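Local structure of 2-oxo-1,2-dihydroquinoline 8-monooxygenase, oxygenase component (Pseudomonas putida, 1Z02) at residues H326-I331 / G360-D365; N145-V150 / Y315-P320; H202-G207 / V319-D324; D227-H232 / K354-H359. The protein hydroxylates 2-oxo-1,2-dihydroquinoline at carbon 8 as the oxygenase component of a Rieske-type monooxygenase, using a [2Fe-2S] cluster and a mononuclear iron. All coordinates share one frame; numbering follows the deposited sequence.

How the contacts relate
Contacts 1, 2 and 3 all draw on one seven-stranded antiparallel sheet, and contact 1 is the one that reaches the mononuclear iron, through Asp-365. Contact 2 packs strand 313-320 against the small sheet containing strand 147-152, and contact 3 uses the end of strand 313-320; contacts 2 and 3 share Val-319 and Pro-320, and their centres are about 13 Å apart. The strand of contact 1 runs between the sheet strands used by contacts 2 and 3, with Tyr-328 OH 2.6 Å from Glu-316 OE2. Contact 4 joins two helices near the domain surface, with Ile-230 about 11 Å from the iron; Ser-364 OG and Asn-228 OD1 link it to contact 1.

Contact 1 of 4, residues H326-I331 / G360-D365; sequences HEYWEI and GFNDSD. With FE (Fe (III) ion), chain G.
Tyr-328 swings its ring anti to the backbone N (chi1 170°), while Glu-330, two residues along the strand, sets CG beside its own N and then runs straight out (chi2 177°). Both side chains end at Asn-362. The tyrosine crosses it at about a right angle, bringing OH to 3.7 Å from Asn-362 CB; the glutamate slides past in the opposite direction, with OE1 3.4 Å from that same CB. The ring and carboxylate each stand steeply to the amide. Glu-330 OE1 and Asn-362 OD1, 3.4 Å apart, are two acceptors that cannot bond each other. Outside partners take Tyr-328 OH (Glu-316), Glu-330 OE2 (a salt bridge with Arg-203) and Asn-362 OD1 (Gln-314). Toward the metal, Asn-362 ND2 donates to Asp-365 OD1 over 3.1 Å, nearly along the C-O axis. Asp-365 holds the iron with both oxygens, OD2 at 2.2 Å and OD1 at 2.5 Å from FE; with His-221 and His-225 it forms the facial triad of two histidines and one carboxylate, and two waters also bind the iron. Asn-362 is a second-shell residue that probably helps hold the carboxylate in place. It lies near the start of helix 363-376, which carries Asp-365, and presses on strand 325-335, itself flanked by strands 196-206 and 313-320.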
# COMPACT_ATOMS: atom_id res chain seq x y z
N HIS A 326 15.90 3.58 -4.59
CA HIS A 326 17.29 3.50 -5.01
C HIS A 326 18.17 3.40 -3.78
O HIS A 326 17.73 3.69 -2.66
CB HIS A 326 17.71 4.75 -5.80
CG HIS A 326 17.62 6.02 -5.01
ND1 HIS A 326 16.42 6.64 -4.73
CD2 HIS A 326 18.58 6.78 -4.41
CE1 HIS A 326 16.64 7.72 -4.00
NE2 HIS A 326 17.94 7.82 -3.79
N GLU A 327 19.41 2.97 -3.97
CA GLU A 327 20.35 2.85 -2.86
C GLU A 327 21.38 3.97 -3.02
O GLU A 327 22.16 3.98 -3.96
CB GLU A 327 21.03 1.47 -2.89
CG GLU A 327 21.79 1.10 -1.62
CD GLU A 327 20.88 0.92 -0.42
OE1 GLU A 327 19.65 1.05 -0.55
OE2 GLU A 327 21.40 0.65 0.68
N TYR A 328 21.35 4.92 -2.10
CA TYR A 328 22.25 6.07 -2.14
C TYR A 328 23.59 5.82 -1.43
O TYR A 328 23.64 5.66 -0.21
CB TYR A 328 21.52 7.27 -1.54
CG TYR A 328 22.35 8.51 -1.29
CD1 TYR A 328 23.17 9.06 -2.29
CD2 TYR A 328 22.27 9.18 -0.07
CE1 TYR A 328 23.87 10.25 -2.07
CE2 TYR A 328 22.96 10.37 0.15
CZ TYR A 328 23.75 10.90 -0.85
OH TYR A 328 24.40 12.10 -0.62
N TRP A 329 24.66 5.78 -2.22
CA TRP A 329 26.00 5.54 -1.69
C TRP A 329 26.76 6.85 -1.50
O TRP A 329 26.68 7.75 -2.34
CB TRP A 329 26.80 4.64 -2.63
CG TRP A 329 26.33 3.22 -2.69
CD1 TRP A 329 25.13 2.77 -3.16
CD2 TRP A 329 27.07 2.06 -2.29
NE1 TRP A 329 25.08 1.39 -3.08
CE2 TRP A 329 26.26 0.93 -2.54
CE3 TRP A 329 28.34 1.86 -1.74
CZ2 TRP A 329 26.68 -0.37 -2.27
CZ3 TRP A 329 28.76 0.57 -1.46
CH2 TRP A 329 27.93 -0.53 -1.73
N GLU A 330 27.49 6.94 -0.39
CA GLU A 330 28.33 8.10 -0.08
C GLU A 330 29.64 7.57 0.46
O GLU A 330 29.67 6.99 1.54
CB GLU A 330 27.73 8.96 1.03
CG GLU A 330 26.42 9.62 0.73
CD GLU A 330 25.93 10.37 1.94
OE1 GLU A 330 26.55 11.39 2.31
OE2 GLU A 330 24.93 9.93 2.53
N ILE A 331 30.73 7.74 -0.28
CA ILE A 331 32.02 7.29 0.23
C ILE A 331 33.08 8.37 0.10
O ILE A 331 33.02 9.23 -0.78
CB ILE A 331 32.54 5.99 -0.49
CG1 ILE A 331 32.90 6.30 -1.94
CG2 ILE A 331 31.50 4.88 -0.37
CD1 ILE A 331 33.64 5.19 -2.64
N GLY A 360 25.82 15.43 8.36
CA GLY A 360 25.51 16.83 8.59
C GLY A 360 25.24 17.69 7.37
O GLY A 360 24.39 18.58 7.41
N PHE A 361 25.94 17.41 6.28
CA PHE A 361 25.78 18.17 5.05
C PHE A 361 24.77 17.51 4.11
O PHE A 361 23.76 18.12 3.74
CB PHE A 361 27.14 18.29 4.33
CG PHE A 361 27.13 19.21 3.15
CD1 PHE A 361 27.16 20.59 3.33
CD2 PHE A 361 27.07 18.71 1.86
CE1 PHE A 361 27.14 21.45 2.23
CE2 PHE A 361 27.05 19.55 0.76
CZ PHE A 361 27.08 20.93 0.94
N ASN A 362 25.03 16.26 3.74
CA ASN A 362 24.18 15.53 2.80
C ASN A 362 22.80 15.03 3.25
O ASN A 362 21.97 14.70 2.41
CB ASN A 362 24.97 14.37 2.19
CG ASN A 362 26.10 14.86 1.30
OD1 ASN A 362 27.28 14.62 1.56
ND2 ASN A 362 25.74 15.58 0.25
N ASP A 363 22.54 14.96 4.55
CA ASP A 363 21.21 14.51 4.99
C ASP A 363 20.15 15.49 4.48
O ASP A 363 19.02 15.10 4.21
CB ASP A 363 21.13 14.43 6.51
CG ASP A 363 21.78 13.18 7.07
OD1 ASP A 363 21.85 13.06 8.32
OD2 ASP A 363 22.21 12.32 6.27
N SER A 364 20.52 16.76 4.34
CA SER A 364 19.59 17.77 3.86
C SER A 364 19.13 17.49 2.43
O SER A 364 18.01 17.83 2.05
CB SER A 364 20.24 19.16 3.92
OG SER A 364 20.55 19.51 5.25
N ASP A 365 20.01 16.88 1.64
CA ASP A 365 19.70 16.55 0.26
C ASP A 365 18.63 15.48 0.15
O ASP A 365 17.95 15.39 -0.87
CB ASP A 365 20.96 16.09 -0.46
CG ASP A 365 21.88 17.24 -0.78
OD1 ASP A 365 23.11 17.10 -0.58
OD2 ASP A 365 21.33 18.28 -1.21
FE FE G . 23.23 19.26 -1.78
O HOH W 1 25.35 19.13 -2.71
O HOH W 2 23.63 17.45 -3.05

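Contact 2 of 4, residues N145-V150 / Y315-P320; sequences NGMIFV and YEWYVP
The edge of the Phe-149 ring meets Trp-317: the indole carbon CZ2 lies near the phenyl plane, 3.6 Å from Phe-149 CE2. The tryptophan is approached obliquely, so the pair is neither a stack nor a clean edge-to-face contact; the ring planes are 58° apart and the six-membered rings have centroids 5.8 Å from each other. Farther round the indole's benzo ring, Met-147 brings in its methyl group, with CE 4.0 Å from Trp-317 CZ3 and nearly as close to CH2. That methyl gets there because the methionine chain is folded rather than extended, bending at both chi2 (-73°) and chi3 (-76°). Two side chains, two residues apart on the same face of one strand, thus come to the outer part of the indole from the same side, and the touching residues are all buried and apolar where they meet. The CA atoms stay far apart, 12.1 Å even at the nearest pair, Met-147 and Tyr-315, so large side chains alone span the gap. The contact ties strand 147-152, the middle member of a three-stranded sheet, to strand 313-320 of the seven-stranded catalytic-domain sheet. Pro-46 on neighbouring strand 43-49 also packs on Trp-317, while Trp-329 on strand 325-335 touches Met-147.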
# COMPACT_ATOMS: atom_id res chain seq x y z
N ASN A 145 39.59 -2.48 -2.99
CA ASN A 145 39.71 -1.58 -1.84
C ASN A 145 38.45 -1.38 -0.99
O ASN A 145 38.04 -0.24 -0.72
CB ASN A 145 40.25 -0.22 -2.30
CG ASN A 145 41.68 -0.32 -2.83
OD1 ASN A 145 42.51 -1.01 -2.24
ND2 ASN A 145 41.96 0.37 -3.93
N GLY A 146 37.86 -2.49 -0.55
CA GLY A 146 36.68 -2.42 0.29
C GLY A 146 35.34 -2.29 -0.41
O GLY A 146 34.29 -2.26 0.25
N MET A 147 35.37 -2.24 -1.75
CA MET A 147 34.15 -2.10 -2.55
C MET A 147 33.92 -3.31 -3.45
O MET A 147 34.83 -3.77 -4.13
CB MET A 147 34.25 -0.87 -3.46
CG MET A 147 34.29 0.47 -2.78
SD MET A 147 32.72 0.94 -2.10
CE MET A 147 31.80 1.43 -3.59
N ILE A 148 32.69 -3.80 -3.46
CA ILE A 148 32.32 -4.93 -4.31
C ILE A 148 31.39 -4.43 -5.42
O ILE A 148 30.23 -4.12 -5.16
CB ILE A 148 31.57 -6.04 -3.52
CG1 ILE A 148 32.49 -6.66 -2.47
CG2 ILE A 148 31.08 -7.13 -4.48
CD1 ILE A 148 31.85 -7.76 -1.66
N PHE A 149 31.91 -4.32 -6.64
CA PHE A 149 31.10 -3.87 -7.77
C PHE A 149 30.58 -5.06 -8.56
O PHE A 149 31.26 -6.08 -8.69
CB PHE A 149 31.91 -2.96 -8.72
CG PHE A 149 32.39 -1.68 -8.09
CD1 PHE A 149 33.59 -1.64 -7.38
CD2 PHE A 149 31.63 -0.52 -8.20
CE1 PHE A 149 34.03 -0.44 -6.80
CE2 PHE A 149 32.05 0.67 -7.62
CZ PHE A 149 33.26 0.71 -6.92
N VAL A 150 29.36 -4.93 -9.07
CA VAL A 150 28.75 -5.99 -9.85
C VAL A 150 28.27 -5.40 -11.17
O VAL A 150 27.79 -4.27 -11.20
CB VAL A 150 27.53 -6.62 -9.12
CG1 VAL A 150 26.90 -7.70 -9.98
CG2 VAL A 150 27.96 -7.22 -7.80
N TYR A 315 32.58 10.27 -3.52
CA TYR A 315 31.91 9.62 -4.65
C TYR A 315 30.52 9.20 -4.23
O TYR A 315 30.31 8.77 -3.10
CB TYR A 315 32.68 8.36 -5.08
CG TYR A 315 34.03 8.62 -5.69
CD1 TYR A 315 35.20 8.22 -5.04
CD2 TYR A 315 34.14 9.25 -6.93
CE1 TYR A 315 36.45 8.43 -5.62
CE2 TYR A 315 35.38 9.47 -7.51
CZ TYR A 315 36.53 9.05 -6.85
OH TYR A 315 37.77 9.28 -7.42
N GLU A 316 29.56 9.31 -5.14
CA GLU A 316 28.19 8.91 -4.85
C GLU A 316 27.58 8.13 -6.00
O GLU A 316 27.90 8.33 -7.17
CB GLU A 316 27.30 10.12 -4.56
CG GLU A 316 27.79 11.02 -3.44
CD GLU A 316 26.74 12.02 -3.02
OE1 GLU A 316 25.91 12.43 -3.87
OE2 GLU A 316 26.73 12.41 -1.84
N TRP A 317 26.69 7.21 -5.63
CA TRP A 317 25.95 6.39 -6.58
C TRP A 317 24.50 6.51 -6.14
O TRP A 317 24.23 6.78 -4.97
CB TRP A 317 26.40 4.93 -6.49
CG TRP A 317 27.69 4.61 -7.17
CD1 TRP A 317 27.85 4.18 -8.45
CD2 TRP A 317 29.01 4.69 -6.60
NE1 TRP A 317 29.18 3.97 -8.72
CE2 TRP A 317 29.91 4.27 -7.61
CE3 TRP A 317 29.51 5.06 -5.35
CZ2 TRP A 317 31.30 4.23 -7.39
CZ3 TRP A 317 30.89 5.01 -5.13
CH2 TRP A 317 31.77 4.60 -6.15
N TYR A 318 23.58 6.33 -7.08
CA TYR A 318 22.15 6.40 -6.82
C TYR A 318 21.64 5.17 -7.58
O TYR A 318 21.00 5.27 -8.63
CB TYR A 318 21.58 7.70 -7.40
CG TYR A 318 22.49 8.90 -7.14
CD1 TYR A 318 23.56 9.17 -7.97
CD2 TYR A 318 22.31 9.71 -6.02
CE1 TYR A 318 24.44 10.22 -7.69
CE2 TYR A 318 23.19 10.77 -5.73
CZ TYR A 318 24.25 11.01 -6.58
OH TYR A 318 25.14 12.03 -6.31
N VAL A 319 21.98 4.01 -7.03
CA VAL A 319 21.65 2.73 -7.64
C VAL A 319 20.17 2.39 -7.64
O VAL A 319 19.56 2.26 -6.59
CB VAL A 319 22.42 1.59 -6.96
CG1 VAL A 319 22.22 0.29 -7.75
CG2 VAL A 319 23.93 1.96 -6.87
N PRO A 320 19.58 2.25 -8.83
CA PRO A 320 18.16 1.93 -8.88
C PRO A 320 17.89 0.54 -8.31
O PRO A 320 18.64 -0.40 -8.57
CB PRO A 320 17.81 2.04 -10.36
CG PRO A 320 19.10 1.81 -11.05
CD PRO A 320 20.14 2.46 -10.18

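Contact 3 of 4, residues H202-G207 / V319-D324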
# COMPACT_ATOMS: atom_id res chain seq x y z
N HIS A 202 25.75 3.42 2.64
CA HIS A 202 24.73 3.43 1.60
C HIS A 202 23.38 3.25 2.30
O HIS A 202 23.23 2.43 3.21
CB HIS A 202 25.00 2.37 0.51
CG HIS A 202 24.99 0.96 0.99
ND1 HIS A 202 23.82 0.26 1.22
CD2 HIS A 202 25.99 0.08 1.20
CE1 HIS A 202 24.11 -0.98 1.54
NE2 HIS A 202 25.42 -1.12 1.54
N ARG A 203 22.41 4.07 1.90
CA ARG A 203 21.08 4.02 2.50
C ARG A 203 20.00 4.02 1.44
O ARG A 203 20.11 4.71 0.43
CB ARG A 203 20.88 5.24 3.40
CG ARG A 203 21.92 5.40 4.49
CD ARG A 203 21.75 6.72 5.22
NE ARG A 203 22.37 7.83 4.51
CZ ARG A 203 22.26 9.11 4.88
NH1 ARG A 203 21.54 9.46 5.92
NH2 ARG A 203 22.89 10.05 4.22
N THR A 204 18.95 3.25 1.68
CA THR A 204 17.85 3.18 0.73
C THR A 204 17.14 4.53 0.68
O THR A 204 16.78 5.09 1.72
CB THR A 204 16.84 2.09 1.14
OG1 THR A 204 17.52 0.84 1.28
CG2 THR A 204 15.77 1.94 0.07
N GLY A 205 16.99 5.04 -0.54
CA GLY A 205 16.31 6.31 -0.75
C GLY A 205 14.91 6.05 -1.26
O GLY A 205 14.69 5.12 -2.04
N PHE A 206 13.95 6.85 -0.83
CA PHE A 206 12.57 6.64 -1.26
C PHE A 206 12.20 7.60 -2.36
O PHE A 206 11.93 8.76 -2.13
CB PHE A 206 11.66 6.77 -0.05
CG PHE A 206 12.10 5.92 1.10
CD1 PHE A 206 12.84 6.46 2.14
CD2 PHE A 206 11.88 4.55 1.07
CE1 PHE A 206 13.36 5.65 3.15
CE2 PHE A 206 12.40 3.73 2.07
CZ PHE A 206 13.15 4.28 3.11
N GLY A 207 12.23 7.08 -3.58
CA GLY A 207 11.93 7.84 -4.77
C GLY A 207 12.81 7.31 -5.90
O GLY A 207 13.73 6.53 -5.66
N VAL A 319 21.98 4.01 -7.03
CA VAL A 319 21.65 2.73 -7.64
C VAL A 319 20.17 2.39 -7.64
O VAL A 319 19.56 2.26 -6.59
CB VAL A 319 22.42 1.59 -6.96
CG1 VAL A 319 22.22 0.29 -7.75
CG2 VAL A 319 23.93 1.96 -6.87
N PRO A 320 19.58 2.25 -8.83
CA PRO A 320 18.16 1.93 -8.88
C PRO A 320 17.89 0.54 -8.31
O PRO A 320 18.64 -0.40 -8.57
CB PRO A 320 17.81 2.04 -10.36
CG PRO A 320 19.10 1.81 -11.05
CD PRO A 320 20.14 2.46 -10.18
N ILE A 321 16.83 0.44 -7.50
CA ILE A 321 16.44 -0.82 -6.90
C ILE A 321 15.20 -1.27 -7.68
O ILE A 321 15.16 -2.37 -8.24
CB ILE A 321 16.10 -0.65 -5.41
CG1 ILE A 321 17.37 -0.24 -4.65
CG2 ILE A 321 15.54 -1.96 -4.85
CD1 ILE A 321 17.13 0.10 -3.21
N THR A 322 14.19 -0.40 -7.67
CA THR A 322 12.97 -0.61 -8.43
C THR A 322 12.84 0.73 -9.14
O THR A 322 13.81 1.49 -9.22
CB THR A 322 11.72 -0.86 -7.53
OG1 THR A 322 11.49 0.27 -6.68
CG2 THR A 322 11.89 -2.12 -6.70
N ASP A 323 11.67 1.04 -9.68
CA ASP A 323 11.52 2.32 -10.36
C ASP A 323 11.17 3.44 -9.39
O ASP A 323 11.06 4.59 -9.81
CB ASP A 323 10.46 2.21 -11.46
CG ASP A 323 9.09 1.86 -10.91
OD1 ASP A 323 8.99 1.21 -9.85
OD2 ASP A 323 8.10 2.23 -11.57
N ASP A 324 10.98 3.14 -8.11
CA ASP A 324 10.69 4.20 -7.16
C ASP A 324 11.50 4.13 -5.87
O ASP A 324 11.14 4.74 -4.88
CB ASP A 324 9.18 4.30 -6.87
CG ASP A 324 8.68 3.19 -5.98
OD1 ASP A 324 7.48 3.25 -5.61
OD2 ASP A 324 9.45 2.28 -5.64
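Thr-204 and Ile-321 meet methyl to methyl across one end of the seven-stranded antiparallel sheet of the catalytic domain, a domain of the Bet v 1-like clan. Strand 196-206 is the outermost strand on that side within this chain, and Ile-321 to Asp-324 lie in the connection between the hairpin strands 313-320 and 325-335. Thr-204 holds OG1 beside its backbone N (chi1 -55°), where it is hydrogen-bonded with Glu-327 OE1, and this rotation turns CG2 to the isoleucine. Ile-321 answers with a long reach: CG1 lies beside its own N and the branch then continues extended, carrying CD1 to 4.0 Å from Thr-204 CG2. The two side chains cross at about a right angle, so contact is confined to their ends.

Farther on, backbone replaces side chains. Gly-207 N gives a weak, bent hydrogen bond to Asp-324 O, 2.9 Å long with an angle of only 120° at the hydrogen. Glycine is required by the backbone here, since a CB would be jammed against the carbonyl oxygen of Phe-206. The Asp-324 carbonyl has a second donor, the hydroxyl of Ser-423 of a neighbouring subunit, so this connection takes part in the trimer interface. Gly-207 O, in turn, accepts from His-326 ND1.

Within the connection the aspartate is positioned by an ST turn, in which the threonine hydroxyl accepts from the backbone two residues on: Asp-324 N donates to Thr-322 OG1 over 3.2 Å, nearly straight at 165°.

Contact 4 of 4, residues D227-H232 / K354-H359; sequences DNTIVH and KPLCLH
This is a helix-to-helix contact near the outside of the catalytic domain, part apolar and part bridged by a water, where short helix 229-233 lies against the last turn of helix 339-359. Ile-230 and Leu-356 form the closest approach of the backbones, with CA atoms 5.9 Å apart. The main chains do not bond directly; instead water 3 sits between them, accepting from Ile-230 N and donating to Leu-356 O, each at 2.9 Å. Helix 339-359 widens here into a π-type turn, in which His-359 N bonds back to Lys-354 O, five residues earlier, at 3.0 Å.

Side chains close up on one flank of this water. Ile-230 sends CG1 anti to its backbone N (chi1 -174°) and stays extended, so that CD1 reaches the sulfur of Cys-357, with CD1 and SG only 3.3 Å apart, a tight fit. The same rotamer tucks CG2 between the backbone N and carbonyl carbon, on the side of Leu-356 O. At the more exposed rim, Thr-229 CG2 touches Leu-356 CD2 at 4.2 Å.

The start of the short helix is fastened by His-232, whose ND1 donates back to Asn-228 O; the acceptor oxygen lies in the imidazole plane, while ND1 stands above the carbonyl plane. Asn-228 OD1 is hydrogen-bonded with Ser-364 OG on helix 363-376. Ile-230, about 11 Å from the iron, also packs on Phe-361, in the link from helix 339-359 to helix 363-376, and on Trp-236, just after its own helix.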
# COMPACT_ATOMS: atom_id res chain seq x y z
N ASP A 227 21.95 26.14 6.59
CA ASP A 227 21.89 25.93 8.04
C ASP A 227 22.77 24.77 8.54
O ASP A 227 22.86 24.53 9.75
CB ASP A 227 20.45 25.69 8.49
CG ASP A 227 19.54 26.88 8.21
OD1 ASP A 227 18.32 26.78 8.43
OD2 ASP A 227 20.07 27.92 7.77
N ASN A 228 23.40 24.05 7.63
CA ASN A 228 24.26 22.94 8.03
C ASN A 228 25.32 23.39 9.02
O ASN A 228 25.93 24.46 8.88
CB ASN A 228 24.91 22.30 6.80
CG ASN A 228 23.91 21.61 5.90
OD1 ASN A 228 22.72 21.52 6.21
ND2 ASN A 228 24.39 21.12 4.77
N THR A 229 25.55 22.57 10.03
CA THR A 229 26.51 22.88 11.08
C THR A 229 27.92 23.12 10.55
O THR A 229 28.60 24.05 11.00
CB THR A 229 26.56 21.75 12.13
OG1 THR A 229 25.26 21.60 12.69
CG2 THR A 229 27.53 22.07 13.23
N ILE A 230 28.36 22.29 9.60
CA ILE A 230 29.71 22.43 9.06
C ILE A 230 29.93 23.81 8.42
O ILE A 230 31.02 24.39 8.50
CB ILE A 230 30.01 21.34 8.02
CG1 ILE A 230 31.48 21.45 7.59
CG2 ILE A 230 29.07 21.50 6.82
CD1 ILE A 230 31.95 20.32 6.69
N VAL A 231 28.88 24.34 7.80
CA VAL A 231 28.96 25.65 7.15
C VAL A 231 29.26 26.75 8.17
O VAL A 231 30.05 27.65 7.89
CB VAL A 231 27.65 25.99 6.41
CG1 VAL A 231 27.74 27.39 5.81
CG2 VAL A 231 27.39 24.96 5.32
N HIS A 232 28.62 26.67 9.34
CA HIS A 232 28.84 27.68 10.38
C HIS A 232 30.10 27.42 11.19
O HIS A 232 30.74 28.37 11.66
CB HIS A 232 27.64 27.75 11.32
CG HIS A 232 26.37 28.11 10.63
ND1 HIS A 232 25.67 27.23 9.82
CD2 HIS A 232 25.67 29.27 10.59
CE1 HIS A 232 24.62 27.83 9.32
NE2 HIS A 232 24.59 29.07 9.77
N LYS A 354 32.15 11.83 8.76
CA LYS A 354 30.85 11.16 8.86
C LYS A 354 29.76 12.00 9.52
O LYS A 354 28.75 12.30 8.89
CB LYS A 354 30.99 9.83 9.60
CG LYS A 354 29.70 9.01 9.62
CD LYS A 354 29.87 7.71 10.40
CE LYS A 354 28.59 6.90 10.39
NZ LYS A 354 28.70 5.65 11.20
N PRO A 355 29.93 12.39 10.78
CA PRO A 355 28.88 13.19 11.42
C PRO A 355 28.62 14.57 10.81
O PRO A 355 27.48 14.97 10.66
CB PRO A 355 29.35 13.28 12.87
CG PRO A 355 30.84 13.29 12.73
CD PRO A 355 31.07 12.21 11.70
N LEU A 356 29.69 15.29 10.46
CA LEU A 356 29.52 16.63 9.91
C LEU A 356 29.29 16.73 8.41
O LEU A 356 28.59 17.64 7.96
CB LEU A 356 30.73 17.50 10.27
CG LEU A 356 30.96 17.83 11.75
CD1 LEU A 356 32.21 18.69 11.90
CD2 LEU A 356 29.76 18.59 12.32
N CYS A 357 29.85 15.82 7.63
CA CYS A 357 29.69 15.87 6.18
C CYS A 357 28.74 14.87 5.55
O CYS A 357 27.70 15.25 5.01
CB CYS A 357 31.06 15.78 5.51
SG CYS A 357 32.15 17.15 5.95
N LEU A 358 29.08 13.58 5.60
CA LEU A 358 28.21 12.57 5.01
C LEU A 358 26.80 12.64 5.60
O LEU A 358 25.82 12.34 4.91
CB LEU A 358 28.81 11.17 5.20
CG LEU A 358 30.14 10.92 4.48
CD1 LEU A 358 30.37 9.42 4.36
CD2 LEU A 358 30.11 11.55 3.09
N HIS A 359 26.71 13.05 6.86
CA HIS A 359 25.41 13.18 7.53
C HIS A 359 25.00 14.65 7.67
O HIS A 359 23.96 15.06 7.15
CB HIS A 359 25.46 12.56 8.92
CG HIS A 359 25.14 11.10 8.94
ND1 HIS A 359 23.96 10.59 8.47
CD2 HIS A 359 25.85 10.04 9.41
CE1 HIS A 359 23.94 9.28 8.64
NE2 HIS A 359 25.08 8.92 9.21
O HOH W 3 27.02 19.82 9.08